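Hydrazine synthase subunit alpha (Candidatus Kuenenia stuttgartiensis, PDB 5C2V) catalyses, within the hydrazine synthase complex, the second half-reaction, in which hydroxylamine delivered from the gamma subunit condenses with ammonia to yield hydrazine. Local coordinates at residues V71-C83 with F93-W106. Sequence-based numbering, arbitrary orientation.
Sequences VLTNDFATAFDPC and FAGVHKKGGGCQIW. With BET (trimethyl glycine), chain B.
The F76 ring packs among the rings of F93, H97 and W106. Its edge points at the face of W106, CE1 lying 3.4 Å from W106 CE2 with the planes at 75°. F93 in turn presents its own edge to an F76 face in a T-shaped pair (planes at 90°), while H97 lies obliquely over the opposite face. With CG anti to its carbonyl carbon (chi1 -69°), F76 swings its ring toward G95, which has no side chain in its way. G95 O accepts from Q104 N and W106 NE1 on opposite faces of its plane. On the face carrying F80, A94 and V96, A94 CB sits over the F80 ring in a CH-pi contact and C103 SG meets F80 CZ obliquely at 3.7 Å. A classic beta bulge sets A77 and T78 against V96. Beyond it K98, extended past CG, reaches N74 O with NZ (3.1 Å), and a water that accepts from NZ donates to both N74 O and OD1. N74, F76 and A77 line the trimethyl glycine pocket. The four-stranded antiparallel sheet is consistent with a propeller blade; the aromatic cluster joins its first three strands, and the lysine ties their turn to the pocket loop.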
# COMPACT_ATOMS: atom_id res chain seq x y z
N VAL D 71 -20.54 22.00 38.11
CA VAL D 71 -20.54 20.56 37.91
C VAL D 71 -21.94 19.97 38.09
O VAL D 71 -22.50 19.99 39.19
CB VAL D 71 -19.58 19.84 38.89
CG1 VAL D 71 -19.66 18.34 38.70
CG2 VAL D 71 -18.15 20.34 38.69
N LEU D 72 -22.51 19.46 37.00
CA LEU D 72 -23.84 18.87 37.01
C LEU D 72 -23.86 17.41 37.47
O LEU D 72 -24.82 16.95 38.09
CB LEU D 72 -24.48 18.97 35.62
CG LEU D 72 -25.03 20.33 35.19
CD1 LEU D 72 -23.92 21.34 34.90
CD2 LEU D 72 -25.95 20.19 33.99
N THR D 73 -22.79 16.68 37.17
CA THR D 73 -22.75 15.22 37.28
C THR D 73 -22.22 14.69 38.61
O THR D 73 -21.91 13.50 38.71
CB THR D 73 -21.93 14.61 36.14
OG1 THR D 73 -20.67 15.30 36.02
CG2 THR D 73 -22.70 14.73 34.83
N ASN D 74 -22.09 15.56 39.61
CA ASN D 74 -21.49 15.21 40.90
C ASN D 74 -22.02 13.92 41.52
O ASN D 74 -21.35 13.31 42.36
CB ASN D 74 -21.70 16.36 41.89
CG ASN D 74 -20.43 17.15 42.16
OD1 ASN D 74 -19.33 16.60 42.12
ND2 ASN D 74 -20.58 18.44 42.44
N ASP D 75 -23.21 13.50 41.12
CA ASP D 75 -23.76 12.22 41.56
C ASP D 75 -23.14 11.03 40.81
O ASP D 75 -23.34 9.88 41.20
CB ASP D 75 -25.28 12.19 41.38
CG ASP D 75 -25.99 13.16 42.30
OD1 ASP D 75 -25.37 14.16 42.70
OD2 ASP D 75 -27.17 12.91 42.62
N PHE D 76 -22.40 11.32 39.75
CA PHE D 76 -21.79 10.27 38.93
C PHE D 76 -20.29 10.16 39.14
O PHE D 76 -19.58 11.17 39.15
CB PHE D 76 -22.08 10.50 37.45
CG PHE D 76 -23.53 10.32 37.07
CD1 PHE D 76 -24.01 9.07 36.71
CD2 PHE D 76 -24.40 11.39 37.07
CE1 PHE D 76 -25.33 8.90 36.37
CE2 PHE D 76 -25.73 11.23 36.72
CZ PHE D 76 -26.19 9.97 36.37
N ALA D 77 -19.80 8.94 39.30
CA ALA D 77 -18.36 8.70 39.40
C ALA D 77 -17.70 8.97 38.05
O ALA D 77 -16.62 9.56 37.99
CB ALA D 77 -18.09 7.27 39.85
N THR D 78 -18.36 8.54 36.99
CA THR D 78 -17.88 8.76 35.63
C THR D 78 -19.00 9.29 34.75
O THR D 78 -20.06 8.68 34.66
CB THR D 78 -17.31 7.47 35.01
OG1 THR D 78 -16.24 6.97 35.82
CG2 THR D 78 -16.81 7.72 33.60
N ALA D 79 -18.77 10.43 34.11
CA ALA D 79 -19.77 11.01 33.21
C ALA D 79 -19.12 11.69 32.01
O ALA D 79 -18.14 12.42 32.15
CB ALA D 79 -20.64 11.99 33.96
N PHE D 80 -19.69 11.45 30.83
CA PHE D 80 -19.11 11.96 29.59
C PHE D 80 -20.11 11.90 28.43
O PHE D 80 -21.27 11.53 28.61
CB PHE D 80 -17.84 11.19 29.23
CG PHE D 80 -18.05 9.70 29.09
CD1 PHE D 80 -18.11 8.89 30.21
CD2 PHE D 80 -18.17 9.13 27.83
CE1 PHE D 80 -18.30 7.52 30.08
CE2 PHE D 80 -18.36 7.76 27.70
CZ PHE D 80 -18.42 6.96 28.82
N ASP D 81 -19.64 12.28 27.24
CA ASP D 81 -20.44 12.30 26.01
C ASP D 81 -21.72 13.15 26.11
O ASP D 81 -22.82 12.61 26.07
CB ASP D 81 -20.82 10.87 25.60
CG ASP D 81 -19.66 10.13 24.96
OD1 ASP D 81 -18.76 10.80 24.40
OD2 ASP D 81 -19.65 8.88 25.01
N PRO D 82 -21.57 14.48 26.23
CA PRO D 82 -22.74 15.36 26.28
C PRO D 82 -23.41 15.52 24.92
O PRO D 82 -22.72 15.67 23.91
CB PRO D 82 -22.15 16.70 26.74
CG PRO D 82 -20.73 16.41 27.16
CD PRO D 82 -20.31 15.23 26.35
N CYS D 83 -24.74 15.49 24.89
CA CYS D 83 -25.49 15.86 23.69
C CYS D 83 -26.73 16.67 24.07
O CYS D 83 -27.59 16.18 24.80
CB CYS D 83 -25.90 14.61 22.90
SG CYS D 83 -26.61 14.97 21.27
N PHE D 93 -26.42 11.95 28.07
CA PHE D 93 -25.02 11.60 28.22
C PHE D 93 -24.81 10.15 28.62
O PHE D 93 -25.77 9.40 28.83
CB PHE D 93 -24.35 12.52 29.25
CG PHE D 93 -24.92 12.39 30.64
CD1 PHE D 93 -26.09 13.05 30.99
CD2 PHE D 93 -24.28 11.62 31.60
CE1 PHE D 93 -26.61 12.94 32.27
CE2 PHE D 93 -24.80 11.50 32.87
CZ PHE D 93 -25.96 12.16 33.21
N ALA D 94 -23.55 9.75 28.74
CA ALA D 94 -23.19 8.44 29.24
C ALA D 94 -22.58 8.60 30.62
O ALA D 94 -21.77 9.50 30.85
CB ALA D 94 -22.23 7.74 28.30
N GLY D 95 -22.96 7.74 31.56
CA GLY D 95 -22.48 7.88 32.92
C GLY D 95 -22.44 6.62 33.76
O GLY D 95 -23.15 5.65 33.50
N VAL D 96 -21.59 6.65 34.78
CA VAL D 96 -21.54 5.60 35.78
C VAL D 96 -21.96 6.17 37.13
O VAL D 96 -21.24 6.98 37.72
CB VAL D 96 -20.13 4.98 35.90
CG1 VAL D 96 -20.15 3.81 36.87
CG2 VAL D 96 -19.63 4.54 34.53
N HIS D 97 -23.12 5.75 37.61
CA HIS D 97 -23.66 6.25 38.87
C HIS D 97 -22.78 5.82 40.04
O HIS D 97 -22.20 4.73 40.02
CB HIS D 97 -25.09 5.76 39.08
CG HIS D 97 -25.87 6.56 40.08
ND1 HIS D 97 -25.52 7.85 40.43
CD2 HIS D 97 -26.97 6.25 40.80
CE1 HIS D 97 -26.38 8.30 41.33
NE2 HIS D 97 -27.27 7.35 41.58
N LYS D 98 -22.67 6.67 41.05
CA LYS D 98 -21.86 6.37 42.23
C LYS D 98 -22.42 5.17 43.00
O LYS D 98 -21.72 4.56 43.80
CB LYS D 98 -21.77 7.58 43.15
CG LYS D 98 -20.77 8.64 42.70
CD LYS D 98 -20.66 9.77 43.71
CE LYS D 98 -19.60 10.78 43.29
NZ LYS D 98 -19.46 11.88 44.28
N LYS D 99 -23.68 4.85 42.74
CA LYS D 99 -24.33 3.71 43.37
C LYS D 99 -24.25 2.47 42.49
O LYS D 99 -24.80 1.42 42.83
CB LYS D 99 -25.79 4.04 43.70
CG LYS D 99 -25.95 5.25 44.61
CD LYS D 99 -27.40 5.64 44.78
CE LYS D 99 -27.54 6.89 45.64
NZ LYS D 99 -28.95 7.33 45.76
N GLY D 100 -23.57 2.59 41.36
CA GLY D 100 -23.38 1.47 40.45
C GLY D 100 -24.36 1.44 39.29
O GLY D 100 -24.97 2.45 38.95
N GLY D 101 -24.50 0.27 38.68
CA GLY D 101 -25.40 0.09 37.56
C GLY D 101 -24.66 -0.05 36.24
O GLY D 101 -25.23 -0.45 35.23
N GLY D 102 -23.37 0.29 36.26
CA GLY D 102 -22.55 0.24 35.06
C GLY D 102 -22.57 1.55 34.31
O GLY D 102 -23.11 2.55 34.80
N CYS D 103 -22.00 1.55 33.11
CA CYS D 103 -22.00 2.75 32.28
C CYS D 103 -23.22 2.74 31.37
O CYS D 103 -23.33 1.91 30.47
CB CYS D 103 -20.72 2.84 31.45
SG CYS D 103 -20.52 4.40 30.55
N GLN D 104 -24.14 3.66 31.62
CA GLN D 104 -25.43 3.66 30.95
C GLN D 104 -25.76 5.02 30.34
O GLN D 104 -24.99 5.97 30.47
CB GLN D 104 -26.52 3.24 31.93
CG GLN D 104 -26.28 1.90 32.62
CD GLN D 104 -26.55 0.71 31.72
OE1 GLN D 104 -26.96 0.86 30.57
NE2 GLN D 104 -26.34 -0.49 32.25
N ILE D 105 -26.92 5.09 29.69
CA ILE D 105 -27.39 6.34 29.11
C ILE D 105 -28.30 7.07 30.09
O ILE D 105 -29.21 6.47 30.67
CB ILE D 105 -28.15 6.10 27.79
CG1 ILE D 105 -27.25 5.37 26.79
CG2 ILE D 105 -28.63 7.42 27.20
CD1 ILE D 105 -26.03 6.15 26.37
N TRP D 106 -28.05 8.36 30.29
CA TRP D 106 -28.84 9.17 31.20
C TRP D 106 -29.22 10.48 30.51
O TRP D 106 -28.68 10.81 29.46
CB TRP D 106 -28.07 9.47 32.48
CG TRP D 106 -27.52 8.25 33.18
CD1 TRP D 106 -26.46 7.49 32.79
CD2 TRP D 106 -28.00 7.67 34.40
NE1 TRP D 106 -26.26 6.46 33.68
CE2 TRP D 106 -27.19 6.56 34.68
CE3 TRP D 106 -29.04 7.99 35.28
CZ2 TRP D 106 -27.38 5.76 35.81
CZ3 TRP D 106 -29.23 7.19 36.40
CH2 TRP D 106 -28.41 6.09 36.65
N BET B . -16.23 13.31 40.62
CA BET B . -15.90 14.30 41.73
C BET B . -15.16 15.60 41.11
O BET B . -13.94 15.68 41.41
OXT BET B . -15.89 16.34 40.42
C1 BET B . -16.33 11.91 41.18
C2 BET B . -15.15 13.31 39.53
C3 BET B . -17.59 13.63 40.02
O HOH W 1 -19.04 14.30 43.43